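Local structure of heat-inducible transcription repressor HrcA (Thermotoga maritima, 1STZ) at residues A[128-141]-A[228-240]. The protein probably represses the class I heat shock operons grpE-dnaK-dnaJ and groELS, acting as a DNA-binding transcriptional regulator of the HrcA family. Residues are numbered along the deposited sequence; the frame is centred on the assembly and turned at random.
Sequences ARLTEGYVLIERPN and VERYLDAGLENLL
Strands 134-138 and 231-234 run antiparallel, their axes 4.5 Å apart, with Val135–Ala234 and Ile137–Leu232 as hydrogen-bonded pairs and a further backbone bond from Arg139 N to Arg230 O. Beyond the strands two arginines tie the segments together. The kinked side chain of Arg230 turns both terminal nitrogens to Arg139 O, hydrogen-bonding it from NH1 at 2.8 Å and NH2 at 3.1 Å, with that one oxygen in the guanidinium plane. Glu138 OE2 sits over the face of the same group, 3.9 Å from Arg230 NH2, a long, purely electrostatic pairing; Glu138 OE1 bonds to Ser303 N. Arg139 reaches back with CG anti to its carbonyl carbon (chi1 -61°) and an extended chain from CG to NE, then a turn at the guanidinium, which brings NH1 to hydrogen-bond Glu229 O at 2.8 Å, from above the carbonyl plane and not along a lone pair. Val228 CG1 and Leu232 CB cover opposite faces of its guanidinium, while NH2 forms a salt bridge with Glu117. A leucine in place of Arg139 would probably leave Glu229 O and the Glu117 carboxylate without these partners. At the other end, Asn238 ND2 gives Gly133 O an almost straight bond (2.8 Å, 176°), closing the turn after helix 116-131 onto helix 236-241. Tyr134 CB packs on Leu239 CD1 at 3.6 Å, and its ring turns an edge to Leu236 N. The pair edges the five-stranded antiparallel sheet of the GAF-related HrcA C-terminal domain, 231-234 outermost within the chain and 134-138 joining it to strand 299-309. Leu136 and Tyr231 face helix 260-266; Val135, Ile137, Leu232 and Ala234 meet helix 116-131.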
loop_
_atom_site.group_PDB
_atom_site.type_symbol
_atom_site.label_atom_id
_atom_site.label_comp_id
_atom_site.label_asym_id
_atom_site.label_seq_id
_atom_site.Cartn_x
_atom_site.Cartn_y
_atom_site.Cartn_z
ATOM N N ALA A 128 5.273 -11.451 6.266
ATOM C CA ALA A 128 6.661 -11.818 5.954
ATOM C C ALA A 128 7.490 -10.600 5.584
ATOM O O ALA A 128 8.614 -10.424 6.062
ATOM C CB ALA A 128 6.705 -12.822 4.794
ATOM N N ARG A 129 6.942 -9.760 4.721
ATOM C CA ARG A 129 7.651 -8.565 4.276
ATOM C C ARG A 129 7.978 -7.581 5.398
ATOM O O ARG A 129 9.105 -7.107 5.490
ATOM C CB ARG A 129 6.853 -7.850 3.209
ATOM C CG ARG A 129 7.554 -6.642 2.661
ATOM C CD ARG A 129 7.053 -6.226 1.310
ATOM N NE ARG A 129 5.602 -6.062 1.290
ATOM C CZ ARG A 129 4.930 -5.392 0.352
ATOM N NH1 ARG A 129 5.574 -4.796 -0.654
ATOM N NH2 ARG A 129 3.601 -5.313 0.419
ATOM N N LEU A 130 7.011 -7.305 6.258
ATOM C CA LEU A 130 7.154 -6.284 7.293
ATOM C C LEU A 130 8.021 -6.727 8.477
ATOM O O LEU A 130 8.520 -5.897 9.209
ATOM C CB LEU A 130 5.781 -5.875 7.820
ATOM C CG LEU A 130 4.810 -5.246 6.835
ATOM C CD1 LEU A 130 3.592 -4.725 7.576
ATOM C CD2 LEU A 130 5.481 -4.142 6.014
ATOM N N THR A 131 8.166 -8.028 8.679
ATOM C CA THR A 131 8.968 -8.561 9.772
ATOM C C THR A 131 10.274 -9.219 9.323
ATOM O O THR A 131 11.014 -9.723 10.159
ATOM C CB THR A 131 8.180 -9.606 10.540
ATOM O OG1 THR A 131 7.880 -10.704 9.668
ATOM C CG2 THR A 131 6.848 -9.053 11.005
ATOM N N GLU A 132 10.529 -9.254 8.022
ATOM C CA GLU A 132 11.652 -9.993 7.458
ATOM C C GLU A 132 11.703 -11.409 8.010
ATOM O O GLU A 132 12.770 -11.890 8.420
ATOM C CB GLU A 132 12.975 -9.257 7.736
ATOM C CG GLU A 132 13.040 -7.837 7.177
ATOM C CD GLU A 132 14.160 -7.011 7.812
ATOM O OE1 GLU A 132 14.488 -7.237 9.008
ATOM O OE2 GLU A 132 14.706 -6.115 7.127
ATOM N N GLY A 133 10.545 -12.068 8.030
ATOM C CA GLY A 133 10.444 -13.441 8.496
ATOM C C GLY A 133 9.927 -14.432 7.472
ATOM O O GLY A 133 9.694 -14.105 6.293
ATOM N N TYR A 134 9.772 -15.660 7.935
ATOM C CA TYR A 134 9.193 -16.759 7.179
ATOM C C TYR A 134 7.855 -17.084 7.814
ATOM O O TYR A 134 7.806 -17.370 8.996
ATOM C CB TYR A 134 10.079 -17.997 7.298
ATOM C CG TYR A 134 9.627 -19.231 6.525
ATOM C CD1 TYR A 134 9.310 -20.411 7.177
ATOM C CD2 TYR A 134 9.570 -19.225 5.148
ATOM C CE1 TYR A 134 8.938 -21.563 6.463
ATOM C CE2 TYR A 134 9.192 -20.365 4.429
ATOM C CZ TYR A 134 8.871 -21.522 5.101
ATOM O OH TYR A 134 8.491 -22.644 4.403
ATOM N N VAL A 135 6.793 -17.053 7.021
ATOM C CA VAL A 135 5.437 -17.283 7.493
ATOM C C VAL A 135 4.831 -18.583 6.975
ATOM O O VAL A 135 4.959 -18.908 5.795
ATOM C CB VAL A 135 4.544 -16.106 7.097
ATOM C CG1 VAL A 135 3.073 -16.373 7.430
ATOM C CG2 VAL A 135 5.032 -14.856 7.777
ATOM N N LEU A 136 4.209 -19.341 7.877
ATOM C CA LEU A 136 3.325 -20.447 7.513
ATOM C C LEU A 136 1.934 -20.107 8.000
ATOM O O LEU A 136 1.767 -19.743 9.161
ATOM C CB LEU A 136 3.760 -21.752 8.164
ATOM C CG LEU A 136 5.115 -22.319 7.788
ATOM C CD1 LEU A 136 5.295 -23.624 8.523
ATOM C CD2 LEU A 136 5.311 -22.531 6.285
ATOM N N ILE A 137 0.947 -20.179 7.111
ATOM C CA ILE A 137 -0.460 -20.079 7.481
ATOM C C ILE A 137 -1.143 -21.401 7.143
ATOM O O ILE A 137 -1.165 -21.815 5.991
ATOM C CB ILE A 137 -1.161 -18.949 6.721
ATOM C CG1 ILE A 137 -0.447 -17.613 6.975
ATOM C CG2 ILE A 137 -2.637 -18.856 7.135
ATOM C CD1 ILE A 137 -1.128 -16.427 6.375
ATOM N N GLU A 138 -1.711 -22.042 8.155
ATOM C CA GLU A 138 -2.535 -23.212 7.974
ATOM C C GLU A 138 -3.854 -22.842 7.247
ATOM O O GLU A 138 -4.627 -22.034 7.757
ATOM C CB GLU A 138 -2.817 -23.831 9.335
ATOM C CG GLU A 138 -3.270 -25.272 9.288
ATOM C CD GLU A 138 -3.540 -25.860 10.658
ATOM O OE1 GLU A 138 -3.795 -25.102 11.631
ATOM O OE2 GLU A 138 -3.526 -27.107 10.764
ATOM N N ARG A 139 -4.077 -23.420 6.059
ATOM C CA ARG A 139 -5.325 -23.277 5.306
ATOM C C ARG A 139 -6.486 -23.956 6.048
ATOM O O ARG A 139 -6.279 -24.877 6.825
ATOM C CB ARG A 139 -5.191 -23.897 3.897
ATOM C CG ARG A 139 -4.130 -23.258 3.030
ATOM C CD ARG A 139 -4.067 -23.793 1.600
ATOM N NE ARG A 139 -3.320 -22.894 0.719
ATOM C CZ ARG A 139 -2.036 -23.004 0.375
ATOM N NH1 ARG A 139 -1.253 -23.973 0.839
ATOM N NH2 ARG A 139 -1.514 -22.107 -0.450
ATOM N N PRO A 140 -7.717 -23.534 5.807
ATOM C CA PRO A 140 -8.852 -24.192 6.454
ATOM C C PRO A 140 -8.846 -25.690 6.117
ATOM O O PRO A 140 -8.523 -26.075 4.990
ATOM C CB PRO A 140 -10.062 -23.487 5.831
ATOM C CG PRO A 140 -9.532 -22.185 5.381
ATOM C CD PRO A 140 -8.151 -22.467 4.889
ATOM N N ASN A 141 -9.165 -26.522 7.100
ATOM C CA ASN A 141 -9.145 -27.967 6.919
ATOM C C ASN A 141 -10.242 -28.375 5.941
ATOM O O ASN A 141 -11.389 -27.997 6.109
ATOM C CB ASN A 141 -9.326 -28.658 8.270
ATOM C CG ASN A 141 -8.876 -30.118 8.267
ATOM O OD1 ASN A 141 -9.064 -30.857 7.282
ATOM N ND2 ASN A 141 -8.283 -30.546 9.381
ATOM N N VAL A 228 -3.079 -28.873 -3.041
ATOM C CA VAL A 228 -2.815 -27.674 -2.248
ATOM C C VAL A 228 -2.114 -28.101 -0.960
ATOM O O VAL A 228 -2.641 -28.915 -0.189
ATOM C CB VAL A 228 -4.112 -26.912 -1.842
ATOM C CG1 VAL A 228 -3.764 -25.507 -1.341
ATOM C CG2 VAL A 228 -5.081 -26.834 -3.000
ATOM N N GLU A 229 -0.937 -27.526 -0.732
ATOM C CA GLU A 229 -0.193 -27.740 0.489
ATOM C C GLU A 229 -1.109 -27.351 1.674
ATOM O O GLU A 229 -2.038 -26.541 1.528
ATOM C CB GLU A 229 1.099 -26.902 0.455
ATOM C CG GLU A 229 2.083 -27.290 -0.660
ATOM C CD GLU A 229 3.300 -26.376 -0.768
ATOM O OE1 GLU A 229 3.872 -26.296 -1.874
ATOM O OE2 GLU A 229 3.719 -25.745 0.247
ATOM N N ARG A 230 -0.899 -27.971 2.827
ATOM C CA ARG A 230 -1.734 -27.672 3.987
ATOM C C ARG A 230 -1.392 -26.279 4.532
ATOM O O ARG A 230 -2.232 -25.625 5.113
ATOM C CB ARG A 230 -1.592 -28.737 5.080
ATOM C CG ARG A 230 -2.931 -29.381 5.467
ATOM C CD ARG A 230 -3.122 -29.507 6.947
ATOM N NE ARG A 230 -4.420 -29.127 7.497
ATOM C CZ ARG A 230 -4.978 -27.933 7.417
ATOM N NH1 ARG A 230 -4.411 -26.943 6.741
ATOM N NH2 ARG A 230 -6.145 -27.747 8.005
ATOM N N TYR A 231 -0.155 -25.852 4.331
ATOM C CA TYR A 231 0.298 -24.532 4.749
ATOM C C TYR A 231 0.702 -23.715 3.549
ATOM O O TYR A 231 1.360 -24.228 2.667
ATOM C CB TYR A 231 1.503 -24.643 5.684
ATOM C CG TYR A 231 1.161 -25.288 6.996
ATOM C CD1 TYR A 231 1.172 -26.673 7.130
ATOM C CD2 TYR A 231 0.836 -24.524 8.102
ATOM C CE1 TYR A 231 0.852 -27.276 8.329
ATOM C CE2 TYR A 231 0.499 -25.128 9.326
ATOM C CZ TYR A 231 0.514 -26.504 9.426
ATOM O OH TYR A 231 0.189 -27.128 10.612
ATOM N N LEU A 232 0.291 -22.450 3.532
ATOM C CA LEU A 232 0.828 -21.433 2.626
ATOM C C LEU A 232 2.071 -20.821 3.260
ATOM O O LEU A 232 1.998 -20.333 4.390
ATOM C CB LEU A 232 -0.196 -20.314 2.434
ATOM C CG LEU A 232 0.285 -19.079 1.648
ATOM C CD1 LEU A 232 -0.843 -18.510 0.803
ATOM C CD2 LEU A 232 0.860 -17.971 2.556
ATOM N N ASP A 233 3.191 -20.815 2.549
ATOM C CA ASP A 233 4.423 -20.224 3.069
ATOM C C ASP A 233 4.807 -18.954 2.301
ATOM O O ASP A 233 4.469 -18.789 1.144
ATOM C CB ASP A 233 5.573 -21.236 3.050
ATOM C CG ASP A 233 5.908 -21.711 1.668
ATOM O OD1 ASP A 233 5.104 -22.479 1.088
ATOM O OD2 ASP A 233 6.948 -21.371 1.063
ATOM N N ALA A 234 5.526 -18.065 2.958
ATOM C CA ALA A 234 6.037 -16.858 2.299
ATOM C C ALA A 234 7.251 -16.324 3.056
ATOM O O ALA A 234 7.370 -16.545 4.249
ATOM C CB ALA A 234 4.944 -15.800 2.254
ATOM N N GLY A 235 8.125 -15.595 2.377
ATOM C CA GLY A 235 9.284 -14.984 3.005
ATOM C C GLY A 235 10.529 -15.856 3.216
ATOM O O GLY A 235 11.418 -15.506 4.008
ATOM N N LEU A 236 10.632 -16.984 2.529
ATOM C CA LEU A 236 11.856 -17.804 2.643
ATOM C C LEU A 236 13.120 -16.984 2.354
ATOM O O LEU A 236 14.154 -17.138 3.019
ATOM C CB LEU A 236 11.786 -19.019 1.735
ATOM C CG LEU A 236 13.062 -19.868 1.663
ATOM C CD1 LEU A 236 13.511 -20.316 3.055
ATOM C CD2 LEU A 236 12.806 -21.056 0.717
ATOM N N GLU A 237 12.993 -16.089 1.389
ATOM C CA GLU A 237 14.033 -15.158 0.992
ATOM C C GLU A 237 14.550 -14.278 2.127
ATOM O O GLU A 237 15.746 -13.972 2.167
ATOM C CB GLU A 237 13.491 -14.278 -0.143
ATOM C CG GLU A 237 14.434 -13.216 -0.647
ATOM C CD GLU A 237 13.990 -12.643 -1.978
ATOM O OE1 GLU A 237 12.752 -12.517 -2.198
ATOM O OE2 GLU A 237 14.881 -12.319 -2.803
ATOM N N ASN A 238 13.662 -13.886 3.048
ATOM C CA ASN A 238 14.060 -13.078 4.206
ATOM C C ASN A 238 15.054 -13.805 5.102
ATOM O O ASN A 238 15.975 -13.207 5.619
ATOM C CB ASN A 238 12.846 -12.668 5.038
ATOM C CG ASN A 238 11.823 -11.868 4.239
ATOM O OD1 ASN A 238 12.185 -11.013 3.453
ATOM N ND2 ASN A 238 10.541 -12.157 4.443
ATOM N N LEU A 239 14.863 -15.100 5.301
ATOM C CA LEU A 239 15.781 -15.874 6.135
ATOM C C LEU A 239 17.194 -15.922 5.563
ATOM O O LEU A 239 18.171 -15.917 6.321
ATOM C CB LEU A 239 15.267 -17.288 6.342
ATOM C CG LEU A 239 13.928 -17.341 7.047
ATOM C CD1 LEU A 239 13.580 -18.791 7.351
ATOM C CD2 LEU A 239 13.919 -16.456 8.311
ATOM N N LEU A 240 17.294 -15.938 4.233
ATOM C CA LEU A 240 18.587 -15.933 3.544
ATOM C C LEU A 240 19.324 -14.591 3.577
ATOM O O LEU A 240 20.539 -14.548 3.386
ATOM C CB LEU A 240 18.400 -16.329 2.085
ATOM C CG LEU A 240 17.671 -17.629 1.789
ATOM C CD1 LEU A 240 17.351 -17.675 0.307
ATOM C CD2 LEU A 240 18.538 -18.796 2.184
HETATM O O HOH W 1 -6.386 -31.794 6.844
#